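Local coordinates for conserved hypothetical protein (Bacteroides thetaiotaomicron, PDB 2FB0) that is of unknown function but may be an oxidoreductase related to the antibiotic biosynthesis monooxygenases, at residues R18-T29 against D42-F53. Numbering follows the deposited sequence.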
loop_
_atom_site.group_PDB
_atom_site.type_symbol
_atom_site.label_atom_id
_atom_site.label_comp_id
_atom_site.label_asym_id
_atom_site.label_seq_id
_atom_site.Cartn_x
_atom_site.Cartn_y
_atom_site.Cartn_z
ATOM N N ARG A 18 10.528 -8.513 -12.752
ATOM C CA ARG A 18 9.272 -8.204 -12.058
ATOM C C ARG A 18 8.750 -9.368 -11.217
ATOM O O ARG A 18 8.565 -9.227 -10.004
ATOM C CB ARG A 18 8.211 -7.709 -13.058
ATOM C CG ARG A 18 6.900 -7.234 -12.399
ATOM C CD ARG A 18 5.811 -6.959 -13.432
ATOM N NE ARG A 18 4.606 -6.453 -12.776
ATOM C CZ ARG A 18 3.662 -7.224 -12.245
ATOM N NH1 ARG A 18 3.756 -8.549 -12.317
ATOM N NH2 ARG A 18 2.599 -6.669 -11.657
ATOM N N GLU A 19 8.542 -10.517 -11.865
ATOM C CA GLU A 19 7.995 -11.707 -11.232
ATOM C C GLU A 19 8.889 -12.232 -10.115
ATOM O O GLU A 19 8.386 -12.678 -9.078
ATOM C CB GLU A 19 7.778 -12.808 -12.282
ATOM C CG GLU A 19 7.032 -14.057 -11.776
ATOM C CD GLU A 19 7.949 -15.170 -11.247
ATOM O OE1 GLU A 19 7.418 -16.168 -10.709
ATOM O OE2 GLU A 19 9.193 -15.058 -11.362
ATOM N N LYS A 20 10.208 -12.198 -10.344
ATOM C CA LYS A 20 11.170 -12.702 -9.368
ATOM C C LYS A 20 11.162 -11.847 -8.106
ATOM O O LYS A 20 11.232 -12.371 -7.010
ATOM C CB LYS A 20 12.600 -12.749 -9.968
ATOM C CG LYS A 20 12.800 -13.807 -11.066
ATOM C CD LYS A 20 14.104 -13.553 -11.836
ATOM C CE LYS A 20 14.154 -14.352 -13.154
ATOM N NZ LYS A 20 15.402 -14.009 -13.912
ATOM N N ALA A 21 11.111 -10.530 -8.281
ATOM C CA ALA A 21 11.062 -9.598 -7.158
ATOM C C ALA A 21 9.758 -9.752 -6.327
ATOM O O ALA A 21 9.798 -9.775 -5.089
ATOM C CB ALA A 21 11.254 -8.161 -7.655
ATOM N N ILE A 22 8.627 -9.888 -7.020
ATOM C CA ILE A 22 7.331 -10.127 -6.366
ATOM C C ILE A 22 7.333 -11.445 -5.592
ATOM O O ILE A 22 6.872 -11.492 -4.450
ATOM C CB ILE A 22 6.132 -10.047 -7.380
ATOM C CG1 ILE A 22 5.984 -8.610 -7.894
ATOM C CG2 ILE A 22 4.799 -10.547 -6.731
ATOM C CD1 ILE A 22 5.103 -8.461 -9.132
ATOM N N GLU A 23 7.858 -12.512 -6.202
ATOM C CA GLU A 23 7.934 -13.804 -5.520
ATOM C C GLU A 23 8.797 -13.711 -4.267
ATOM O O GLU A 23 8.448 -14.277 -3.232
ATOM C CB GLU A 23 8.428 -14.923 -6.460
ATOM C CG GLU A 23 9.023 -16.166 -5.764
ATOM C CD GLU A 23 8.018 -17.029 -4.981
ATOM O OE1 GLU A 23 6.800 -16.759 -4.998
ATOM O OE2 GLU A 23 8.465 -18.003 -4.336
ATOM N N ALA A 24 9.915 -12.990 -4.357
ATOM C CA ALA A 24 10.794 -12.815 -3.188
ATOM C C ALA A 24 10.063 -12.055 -2.070
ATOM O O ALA A 24 10.198 -12.393 -0.896
ATOM C CB ALA A 24 12.097 -12.101 -3.570
ATOM N N ALA A 25 9.290 -11.040 -2.452
ATOM C CA ALA A 25 8.461 -10.291 -1.500
ATOM C C ALA A 25 7.377 -11.184 -0.890
ATOM O O ALA A 25 7.143 -11.144 0.312
ATOM C CB ALA A 25 7.853 -9.072 -2.163
ATOM N N LYS A 26 6.745 -12.004 -1.722
ATOM C CA LYS A 26 5.780 -12.999 -1.256
ATOM C C LYS A 26 6.373 -13.990 -0.263
ATOM O O LYS A 26 5.731 -14.322 0.733
ATOM C CB LYS A 26 5.148 -13.730 -2.434
ATOM C CG LYS A 26 4.087 -12.906 -3.155
ATOM C CD LYS A 26 3.710 -13.527 -4.496
ATOM C CE LYS A 26 2.989 -14.852 -4.338
ATOM N NZ LYS A 26 2.645 -15.366 -5.703
ATOM N N GLU A 27 7.596 -14.447 -0.533
ATOM C CA GLU A 27 8.305 -15.341 0.379
ATOM C C GLU A 27 8.631 -14.635 1.695
ATOM O O GLU A 27 8.461 -15.209 2.767
ATOM C CB GLU A 27 9.569 -15.906 -0.287
ATOM C CG GLU A 27 9.284 -16.487 -1.663
ATOM C CD GLU A 27 10.444 -17.268 -2.241
ATOM O OE1 GLU A 27 11.421 -16.643 -2.700
ATOM O OE2 GLU A 27 10.364 -18.513 -2.264
ATOM N N LEU A 28 9.069 -13.381 1.605
ATOM C CA LEU A 28 9.364 -12.564 2.778
ATOM C C LEU A 28 8.067 -12.287 3.584
ATOM O O LEU A 28 8.084 -12.238 4.813
ATOM C CB LEU A 28 10.063 -11.247 2.377
ATOM C CG LEU A 28 10.464 -10.280 3.505
ATOM C CD1 LEU A 28 11.342 -10.963 4.575
ATOM C CD2 LEU A 28 11.143 -9.019 2.959
ATOM N N THR A 29 6.956 -12.124 2.871
ATOM C CA THR A 29 5.638 -11.931 3.495
ATOM C C THR A 29 5.268 -13.144 4.374
ATOM O O THR A 29 4.949 -12.983 5.540
ATOM C CB THR A 29 4.544 -11.660 2.423
ATOM O OG1 THR A 29 4.826 -10.427 1.739
ATOM C CG2 THR A 29 3.133 -11.596 3.055
ATOM N N ASP A 42 1.976 -7.634 3.673
ATOM C CA ASP A 42 1.535 -8.169 2.387
ATOM C C ASP A 42 2.237 -7.464 1.236
ATOM O O ASP A 42 2.712 -6.342 1.382
ATOM C CB ASP A 42 -0.001 -8.068 2.231
ATOM C CG ASP A 42 -0.562 -9.042 1.188
ATOM O OD1 ASP A 42 0.189 -9.916 0.688
ATOM O OD2 ASP A 42 -1.774 -8.948 0.871
ATOM N N THR A 43 2.271 -8.138 0.096
ATOM C CA THR A 43 2.819 -7.607 -1.145
ATOM C C THR A 43 1.666 -7.217 -2.062
ATOM O O THR A 43 0.733 -7.994 -2.222
ATOM C CB THR A 43 3.708 -8.689 -1.803
ATOM O OG1 THR A 43 4.716 -9.079 -0.859
ATOM C CG2 THR A 43 4.349 -8.177 -3.094
ATOM N N PHE A 44 1.731 -6.012 -2.636
ATOM C CA PHE A 44 0.687 -5.466 -3.495
ATOM C C PHE A 44 1.300 -4.955 -4.796
ATOM O O PHE A 44 2.245 -4.163 -4.764
ATOM C CB PHE A 44 0.005 -4.255 -2.836
ATOM C CG PHE A 44 -0.725 -4.564 -1.566
ATOM C CD1 PHE A 44 -2.105 -4.804 -1.580
ATOM C CD2 PHE A 44 -0.050 -4.581 -0.348
ATOM C CE1 PHE A 44 -2.791 -5.083 -0.393
ATOM C CE2 PHE A 44 -0.740 -4.857 0.844
ATOM C CZ PHE A 44 -2.118 -5.106 0.810
ATOM N N GLU A 45 0.721 -5.342 -5.924
ATOM C CA GLU A 45 1.167 -4.876 -7.236
ATOM C C GLU A 45 0.299 -3.717 -7.712
ATOM O O GLU A 45 -0.932 -3.770 -7.598
ATOM C CB GLU A 45 1.046 -6.009 -8.248
ATOM C CG GLU A 45 1.838 -7.239 -7.880
ATOM C CD GLU A 45 1.379 -8.482 -8.627
ATOM O OE1 GLU A 45 1.137 -8.392 -9.852
ATOM O OE2 GLU A 45 1.281 -9.545 -7.984
ATOM N N SER A 46 0.923 -2.696 -8.284
ATOM C CA SER A 46 0.166 -1.593 -8.853
ATOM C C SER A 46 -0.712 -2.081 -9.995
ATOM O O SER A 46 -0.264 -2.856 -10.855
ATOM C CB SER A 46 1.079 -0.466 -9.331
ATOM O OG SER A 46 0.357 0.485 -10.087
ATOM N N SER A 47 -1.968 -1.625 -9.964
ATOM C CA SER A 47 -2.976 -1.937 -10.979
ATOM C C SER A 47 -2.800 -1.053 -12.214
ATOM O O SER A 47 -3.397 -1.331 -13.257
ATOM C CB SER A 47 -4.393 -1.710 -10.407
ATOM O OG SER A 47 -4.707 -2.645 -9.383
ATOM N N THR A 48 -2.013 0.019 -12.084
ATOM C CA THR A 48 -1.854 1.002 -13.154
ATOM C C THR A 48 -0.432 1.088 -13.741
ATOM O O THR A 48 -0.264 1.535 -14.879
ATOM C CB THR A 48 -2.304 2.436 -12.718
ATOM O OG1 THR A 48 -1.385 2.977 -11.756
ATOM C CG2 THR A 48 -3.744 2.447 -12.133
ATOM N N ARG A 49 0.576 0.689 -12.960
ATOM C CA ARG A 49 1.994 0.785 -13.366
ATOM C C ARG A 49 2.670 -0.573 -13.194
ATOM O O ARG A 49 2.942 -1.009 -12.070
ATOM C CB ARG A 49 2.731 1.836 -12.529
ATOM C CG ARG A 49 2.170 3.244 -12.655
ATOM C CD ARG A 49 2.785 4.199 -11.640
ATOM N NE ARG A 49 2.363 3.916 -10.267
ATOM C CZ ARG A 49 2.964 4.392 -9.175
ATOM N NH1 ARG A 49 4.053 5.166 -9.266
ATOM N NH2 ARG A 49 2.494 4.067 -7.979
ATOM N N ARG A 50 2.928 -1.237 -14.320
ATOM C CA ARG A 50 3.541 -2.565 -14.341
ATOM C C ARG A 50 4.836 -2.682 -13.550
ATOM O O ARG A 50 5.126 -3.744 -12.996
ATOM C CB ARG A 50 3.833 -2.994 -15.787
ATOM C CG ARG A 50 2.684 -3.681 -16.455
ATOM C CD ARG A 50 2.364 -5.008 -15.790
ATOM N NE ARG A 50 3.282 -6.075 -16.180
ATOM C CZ ARG A 50 3.041 -7.362 -15.956
ATOM N NH1 ARG A 50 1.911 -7.723 -15.352
ATOM N NH2 ARG A 50 3.912 -8.288 -16.334
ATOM N N ASP A 51 5.599 -1.594 -13.499
ATOM C CA ASP A 51 6.940 -1.606 -12.904
ATOM C C ASP A 51 6.943 -1.246 -11.419
ATOM O O ASP A 51 8.000 -1.145 -10.815
ATOM C CB ASP A 51 7.898 -0.685 -13.700
ATOM C CG ASP A 51 7.469 0.780 -13.692
ATOM O OD1 ASP A 51 6.268 1.080 -13.481
ATOM O OD2 ASP A 51 8.336 1.651 -13.911
ATOM N N VAL A 52 5.757 -1.058 -10.834
ATOM C CA VAL A 52 5.663 -0.657 -9.433
ATOM C C VAL A 52 4.907 -1.698 -8.608
ATOM O O VAL A 52 3.825 -2.143 -8.992
ATOM C CB VAL A 52 5.006 0.745 -9.250
ATOM C CG1 VAL A 52 4.917 1.106 -7.754
ATOM C CG2 VAL A 52 5.782 1.832 -9.995
ATOM N N PHE A 53 5.495 -2.111 -7.491
ATOM C CA PHE A 53 4.728 -2.818 -6.461
ATOM C C PHE A 53 5.113 -2.263 -5.100
ATOM O O PHE A 53 6.001 -1.423 -5.016
ATOM C CB PHE A 53 4.818 -4.361 -6.581
ATOM C CG PHE A 53 6.138 -4.968 -6.141
ATOM C CD1 PHE A 53 7.183 -5.145 -7.056
ATOM C CD2 PHE A 53 6.311 -5.417 -4.824
ATOM C CE1 PHE A 53 8.390 -5.745 -6.657
ATOM C CE2 PHE A 53 7.504 -6.011 -4.411
ATOM C CZ PHE A 53 8.555 -6.183 -5.335
HETATM O O HOH W 1 2.413 -3.865 -10.990
HETATM O O HOH W 2 1.921 -10.579 -11.450
#
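Helix 18-29, touching the sheet from Arg18 at one end to Thr29 at the other, runs nearly antiparallel to strand 42-46, the axes 155° apart and 7.6 Å at closest approach. The extended chain of Arg18, its CG anti to the backbone N (chi1 -175°), reaches over the hairpin that follows this strand. Its NE donates to Arg50 O at 2.8 Å, in both the guanidinium and carbonyl planes, while NH2 forms a salt bridge with Glu45 OE1 at 2.9 Å, from the anti side and tilted 29° out of the carboxylate plane. Ser47 of the second subunit also binds Glu45. The Arg50 guanidinium lies flat on that of Arg18, centres 3.8 Å apart; Glu45 and a salt bridge from Glu15 to Arg50 probably ease the like charges. Water 1 accepts from Arg18 NH2 and shares its protons among acceptors that include Ser46 O and Val52 O; water 2 joins Arg18 NH1 to Glu45 OE1. The four-stranded antiparallel sheet, order 2-3-1-4, with helices on one face, is ferredoxin-like, as in the dimeric alpha/beta-barrel clan; Phe44 to Ser46 pair antiparallel with a strand of the second subunit, extending the sheet. Deeper in, Ile22 CG1 sits over one face of the Phe53 ring, 4.0 Å from its centroid, and Ile22 CD1 packs on Glu45 CG. Ala21 CB and Ala25 CB meet the same ring, at CE1 and CE2. Toward the other end, buried Thr43 OG1 donates to Thr29 OG1 at 2.9 Å, which in turn donates to Ala25 O from above the carbonyl plane. Thr29 CG2 rests 3.8 Å from Asp42 CA.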